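Local coordinates for protein phosphatase 2C (Toxoplasma gondii, PDB 3D8K), which probably removes phosphate from phosphoserine and phosphothreonine residues of proteins as a PP2C-family, manganese-dependent phosphatase, at residues 32-36 with 58-64; 52-56 with 267-271. All coordinates share one frame; numbering follows the deposited sequence.

Contact 1: residues 32-36 with 58-64; sequences SDDVV and QGRHSAM
The start of helix 61-74, reached through the tail of Asp-Gly-Phe-Gln-Gly, this protein's probable counterpart of the PP2C Asp-Gly-His-Gly-Gly motif, packs against the loop entering strand 35-41 where Asp-33, Val-35 and the carbonyl of Ser-32 meet Gly-59, Arg-60, Ala-63 and Met-64. The backbones come nearest at Asp-33 CA and Arg-60 CA, 4.3 Å apart. At the motif end the Asp-33 carboxylate lies beside the Gly-59 backbone, its OD1 3.5 Å from Gly-59 N. Gly-59 has backbone angles that favour glycine, since a CB would press on the preceding carbonyl oxygen. Arg-60 runs alongside the loop backbone with its methylenes. Its CG approaches Asp-33 O (3.4 Å), and one carbon farther along CD comes to Ser-32 O at 3.1 Å. With CG anti to the backbone N (chi1 -172°) the chain is extended as far as CD; a bend at chi3 (78°) then turns the guanidinium, whose NE stays 6.8 Å from Asp-33 OD2. Asp-33 O also faces the methyl of Ala-63. Beyond it begins the apolar end: Val-35 CG2 sits 4.0 Å from Ala-63 CB and 3.8 Å from the terminal CE of the selenomethionine Met-64, which folds back through bends at chi2 and chi3 and crosses the valine at about a right angle. The same CE lies above one guanidinium face of Arg-60, offset toward its rim. Asn-315 OD1 accepts a hydrogen bond from Asp-33 N, tying the loop to the residue just before strand 316-322. The helix start therefore meets the loop mainly through the arginine's aliphatic stem and methyl packing, and any charge attraction between Arg-60 and Asp-33 would act only over a distance.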
loop_
_atom_site.group_PDB
_atom_site.type_symbol
_atom_site.label_atom_id
_atom_site.label_comp_id
_atom_site.label_asym_id
_atom_site.label_seq_id
_atom_site.Cartn_x
_atom_site.Cartn_y
_atom_site.Cartn_z
ATOM N N SER C 32 -35.906 -6.656 -20.975
ATOM C CA SER C 32 -34.484 -6.635 -20.639
ATOM C C SER C 32 -34.046 -5.205 -20.384
ATOM O O SER C 32 -32.949 -4.803 -20.778
ATOM C CB SER C 32 -33.664 -7.216 -21.791
ATOM O OG SER C 32 -33.845 -6.466 -22.985
ATOM N N ASP C 33 -34.909 -4.452 -19.708
ATOM C CA ASP C 33 -34.675 -3.040 -19.421
ATOM C C ASP C 33 -33.927 -2.713 -18.134
ATOM O O ASP C 33 -33.380 -1.622 -18.005
ATOM C CB ASP C 33 -36.013 -2.284 -19.387
ATOM C CG ASP C 33 -36.729 -2.274 -20.726
ATOM O OD1 ASP C 33 -37.901 -1.830 -20.759
ATOM O OD2 ASP C 33 -36.124 -2.700 -21.737
ATOM N N ASP C 34 -33.894 -3.636 -17.180
ATOM C CA ASP C 34 -33.235 -3.350 -15.912
ATOM C C ASP C 34 -31.775 -3.754 -15.775
ATOM O O ASP C 34 -31.305 -4.685 -16.409
ATOM C CB ASP C 34 -34.054 -3.941 -14.754
ATOM C CG ASP C 34 -34.386 -5.401 -14.959
ATOM O OD1 ASP C 34 -35.313 -5.893 -14.277
ATOM O OD2 ASP C 34 -33.718 -6.056 -15.795
ATOM N N VAL C 35 -31.067 -3.020 -14.928
ATOM C CA VAL C 35 -29.662 -3.253 -14.670
ATOM C C VAL C 35 -29.473 -3.241 -13.158
ATOM O O VAL C 35 -30.168 -2.518 -12.440
ATOM C CB VAL C 35 -28.809 -2.135 -15.291
ATOM C CG1 VAL C 35 -27.340 -2.542 -15.313
ATOM C CG2 VAL C 35 -29.311 -1.823 -16.698
ATOM N N VAL C 36 -28.542 -4.048 -12.662
ATOM C CA VAL C 36 -28.319 -4.081 -11.225
ATOM C C VAL C 36 -26.869 -4.000 -10.821
ATOM O O VAL C 36 -26.013 -4.664 -11.400
ATOM C CB VAL C 36 -28.954 -5.336 -10.573
ATOM C CG1 VAL C 36 -29.651 -6.156 -11.638
ATOM C CG2 VAL C 36 -27.909 -6.137 -9.814
ATOM N N GLN C 58 -39.660 1.024 -21.038
ATOM C CA GLN C 58 -39.491 1.031 -22.478
ATOM C C GLN C 58 -38.214 1.729 -22.914
ATOM O O GLN C 58 -38.202 2.874 -23.386
ATOM C CB GLN C 58 -40.750 1.586 -23.130
ATOM C CG GLN C 58 -41.925 0.628 -22.915
ATOM C CD GLN C 58 -41.480 -0.849 -22.846
ATOM O OE1 GLN C 58 -40.782 -1.259 -21.910
ATOM N NE2 GLN C 58 -41.882 -1.644 -23.840
ATOM N N GLY C 59 -37.135 0.971 -22.727
ATOM C CA GLY C 59 -35.802 1.424 -23.046
ATOM C C GLY C 59 -34.859 1.049 -21.914
ATOM O O GLY C 59 -35.221 1.143 -20.735
ATOM N N ARG C 60 -33.651 0.617 -22.263
ATOM C CA ARG C 60 -32.676 0.247 -21.253
ATOM C C ARG C 60 -31.620 1.339 -21.098
ATOM O O ARG C 60 -30.850 1.327 -20.138
ATOM C CB ARG C 60 -31.998 -1.067 -21.629
ATOM C CG ARG C 60 -31.117 -1.613 -20.531
ATOM C CD ARG C 60 -30.504 -2.949 -20.898
ATOM N NE ARG C 60 -29.363 -2.808 -21.797
ATOM C CZ ARG C 60 -28.583 -3.818 -22.177
ATOM N NH1 ARG C 60 -28.823 -5.044 -21.735
ATOM N NH2 ARG C 60 -27.564 -3.601 -23.000
ATOM N N HIS C 61 -31.601 2.283 -22.040
ATOM C CA HIS C 61 -30.632 3.387 -22.046
ATOM C C HIS C 61 -30.627 4.233 -20.782
ATOM O O HIS C 61 -29.565 4.536 -20.236
ATOM C CB HIS C 61 -30.881 4.291 -23.261
ATOM C CG HIS C 61 -30.885 3.551 -24.558
ATOM N ND1 HIS C 61 -29.784 2.863 -25.019
ATOM C CD2 HIS C 61 -31.885 3.291 -25.431
ATOM C CE1 HIS C 61 -30.109 2.202 -26.114
ATOM N NE2 HIS C 61 -31.379 2.444 -26.385
ATOM N N SER C 62 -31.805 4.626 -20.321
ATOM C CA SER C 62 -31.879 5.427 -19.114
ATOM C C SER C 62 -31.428 4.638 -17.878
ATOM O O SER C 62 -30.846 5.193 -16.948
ATOM C CB SER C 62 -33.293 5.976 -18.935
ATOM O OG SER C 62 -33.447 7.168 -19.683
ATOM N N ALA C 63 -31.692 3.341 -17.866
ATOM C CA ALA C 63 -31.262 2.515 -16.749
ATOM C C ALA C 63 -29.745 2.325 -16.847
ATOM O O ALA C 63 -29.014 2.583 -15.896
ATOM C CB ALA C 63 -31.949 1.184 -16.810
HETATM N N MSE C 64 -29.292 1.901 -18.023
HETATM C CA MSE C 64 -27.876 1.635 -18.297
HETATM C C MSE C 64 -26.905 2.788 -18.086
HETATM O O MSE C 64 -25.733 2.556 -17.844
HETATM C CB MSE C 64 -27.700 1.095 -19.717
HETATM C CG MSE C 64 -26.306 0.631 -20.006
HETATM SE SE MSE C 64 -25.693 -0.800 -18.766
HETATM C CE MSE C 64 -26.773 -2.281 -19.551
#

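Contact 2: residues 52-56 with 267-271; sequences AMFDG and AGTAG
Met-53, a selenomethionine on strand 48-55, reaches across to the end of strand 264-268, joining the two sheets of the PP2C beta sandwich from the inside. Its CB points to the opposing segment and starts the crossing. The next atom, CG, held anti to the backbone N (chi1 -160°), comes within 4.2 Å of Thr-269 CG2. SE does most of the touching. It rests against the backbone of Gly-268, 3.8 Å from CA, and lies 3.9 Å from Thr-269 N, while its apolar approach to Ala-267 CB is looser at 4.5 Å. CE is bent off at chi3 and makes no close contact with 267-271; the side chain as a whole also touches Val-36 and Phe-319. Two residues on, Asp-55 crosses Thr-269 at about a right angle, its CG 4.2 Å from Thr-269 CB. Its OD2 stays 4.3 Å from Ala-270 N. Asp-55 opens the motif whose aspartate binds metal in PP2C relatives, and Thr-269 probably stands where many of them carry another metal-binding aspartate. Between the sheets the segments thus meet by selenium and carbon packing, and their polar ends turn to other partners: Thr-269 OG1 is hydrogen-bonded to Ser-317 N, while Asp-55 has a weak hydrogen bond from Asn-315 ND2 to OD1 and a long, weak ion pair between OD2 and Lys-314.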
loop_
_atom_site.group_PDB
_atom_site.type_symbol
_atom_site.label_atom_id
_atom_site.label_comp_id
_atom_site.label_asym_id
_atom_site.label_seq_id
_atom_site.Cartn_x
_atom_site.Cartn_y
_atom_site.Cartn_z
ATOM N N ALA C 52 -27.451 -1.452 -5.995
ATOM C CA ALA C 52 -28.433 -0.630 -6.671
ATOM C C ALA C 52 -29.247 -1.386 -7.699
ATOM O O ALA C 52 -28.859 -2.448 -8.172
ATOM C CB ALA C 52 -27.748 0.563 -7.306
HETATM N N MSE C 53 -30.388 -0.817 -8.054
HETATM C CA MSE C 53 -31.265 -1.467 -9.015
HETATM C C MSE C 53 -31.971 -0.438 -9.891
HETATM O O MSE C 53 -32.604 0.498 -9.395
HETATM C CB MSE C 53 -32.275 -2.302 -8.259
HETATM C CG MSE C 53 -32.891 -3.346 -9.093
HETATM SE SE MSE C 53 -33.545 -4.696 -7.882
HETATM C CE MSE C 53 -32.159 -6.052 -8.232
ATOM N N PHE C 54 -31.864 -0.612 -11.197
ATOM C CA PHE C 54 -32.483 0.319 -12.113
ATOM C C PHE C 54 -33.434 -0.398 -13.056
ATOM O O PHE C 54 -33.026 -1.202 -13.878
ATOM C CB PHE C 54 -31.381 1.049 -12.874
ATOM C CG PHE C 54 -30.480 1.846 -11.985
ATOM C CD1 PHE C 54 -30.907 3.065 -11.463
ATOM C CD2 PHE C 54 -29.221 1.366 -11.627
ATOM C CE1 PHE C 54 -30.095 3.794 -10.600
ATOM C CE2 PHE C 54 -28.400 2.078 -10.766
ATOM C CZ PHE C 54 -28.833 3.294 -10.251
ATOM N N ASP C 55 -34.718 -0.119 -12.914
ATOM C CA ASP C 55 -35.712 -0.740 -13.773
ATOM C C ASP C 55 -36.261 0.316 -14.727
ATOM O O ASP C 55 -37.007 1.210 -14.322
ATOM C CB ASP C 55 -36.831 -1.353 -12.918
ATOM C CG ASP C 55 -37.870 -2.063 -13.749
ATOM O OD1 ASP C 55 -37.475 -2.733 -14.731
ATOM O OD2 ASP C 55 -39.073 -1.959 -13.424
ATOM N N GLY C 56 -35.887 0.203 -15.998
ATOM C CA GLY C 56 -36.315 1.184 -16.984
ATOM C C GLY C 56 -37.583 0.918 -17.774
ATOM O O GLY C 56 -37.849 -0.213 -18.180
ATOM N N ALA C 267 -34.373 -7.649 -2.417
ATOM C CA ALA C 267 -34.879 -6.631 -3.320
ATOM C C ALA C 267 -35.232 -7.215 -4.672
ATOM O O ALA C 267 -34.809 -8.312 -5.024
ATOM C CB ALA C 267 -33.852 -5.530 -3.478
ATOM N N GLY C 268 -36.030 -6.477 -5.428
ATOM C CA GLY C 268 -36.425 -6.947 -6.739
ATOM C C GLY C 268 -37.179 -5.901 -7.535
ATOM O O GLY C 268 -37.818 -5.002 -6.979
ATOM N N THR C 269 -37.103 -6.013 -8.853
ATOM C CA THR C 269 -37.808 -5.088 -9.724
ATOM C C THR C 269 -39.315 -5.324 -9.552
ATOM O O THR C 269 -39.737 -6.355 -9.028
ATOM C CB THR C 269 -37.404 -5.322 -11.184
ATOM O OG1 THR C 269 -37.830 -6.624 -11.595
ATOM C CG2 THR C 269 -35.898 -5.251 -11.323
ATOM N N ALA C 270 -40.126 -4.368 -9.983
ATOM C CA ALA C 270 -41.572 -4.503 -9.860
ATOM C C ALA C 270 -42.049 -5.850 -10.387
ATOM O O ALA C 270 -43.058 -6.376 -9.937
ATOM C CB ALA C 270 -42.258 -3.385 -10.612
ATOM N N GLY C 271 -41.318 -6.397 -11.352
ATOM C CA GLY C 271 -41.690 -7.677 -11.920
ATOM C C GLY C 271 -41.538 -8.826 -10.936
ATOM O O GLY C 271 -42.382 -9.712 -10.872
#

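In the fold
The centres of the two contacts lie about 10 Å apart; contact 2 is buried near the middle of the chain, whereas contact 1 is only partly buried and has exposed residues. Strands 35-41 and 48-55 are neighbours in one sheet and bring the two together: Val-35 O and Phe-54 N probably share a hydrogen bond, and Asp-34 CB packs on Phe-54 O. Contact 1 sets a helix start on the loop leading into that sheet, mixing carboxylate, carbonyls and arginine stem with methyls; contact 2 spans from the sheet to the second one, chiefly by selenium and carbon packing on backbone and side chain. Asp-34, between the two, packs its side chain on Thr-269.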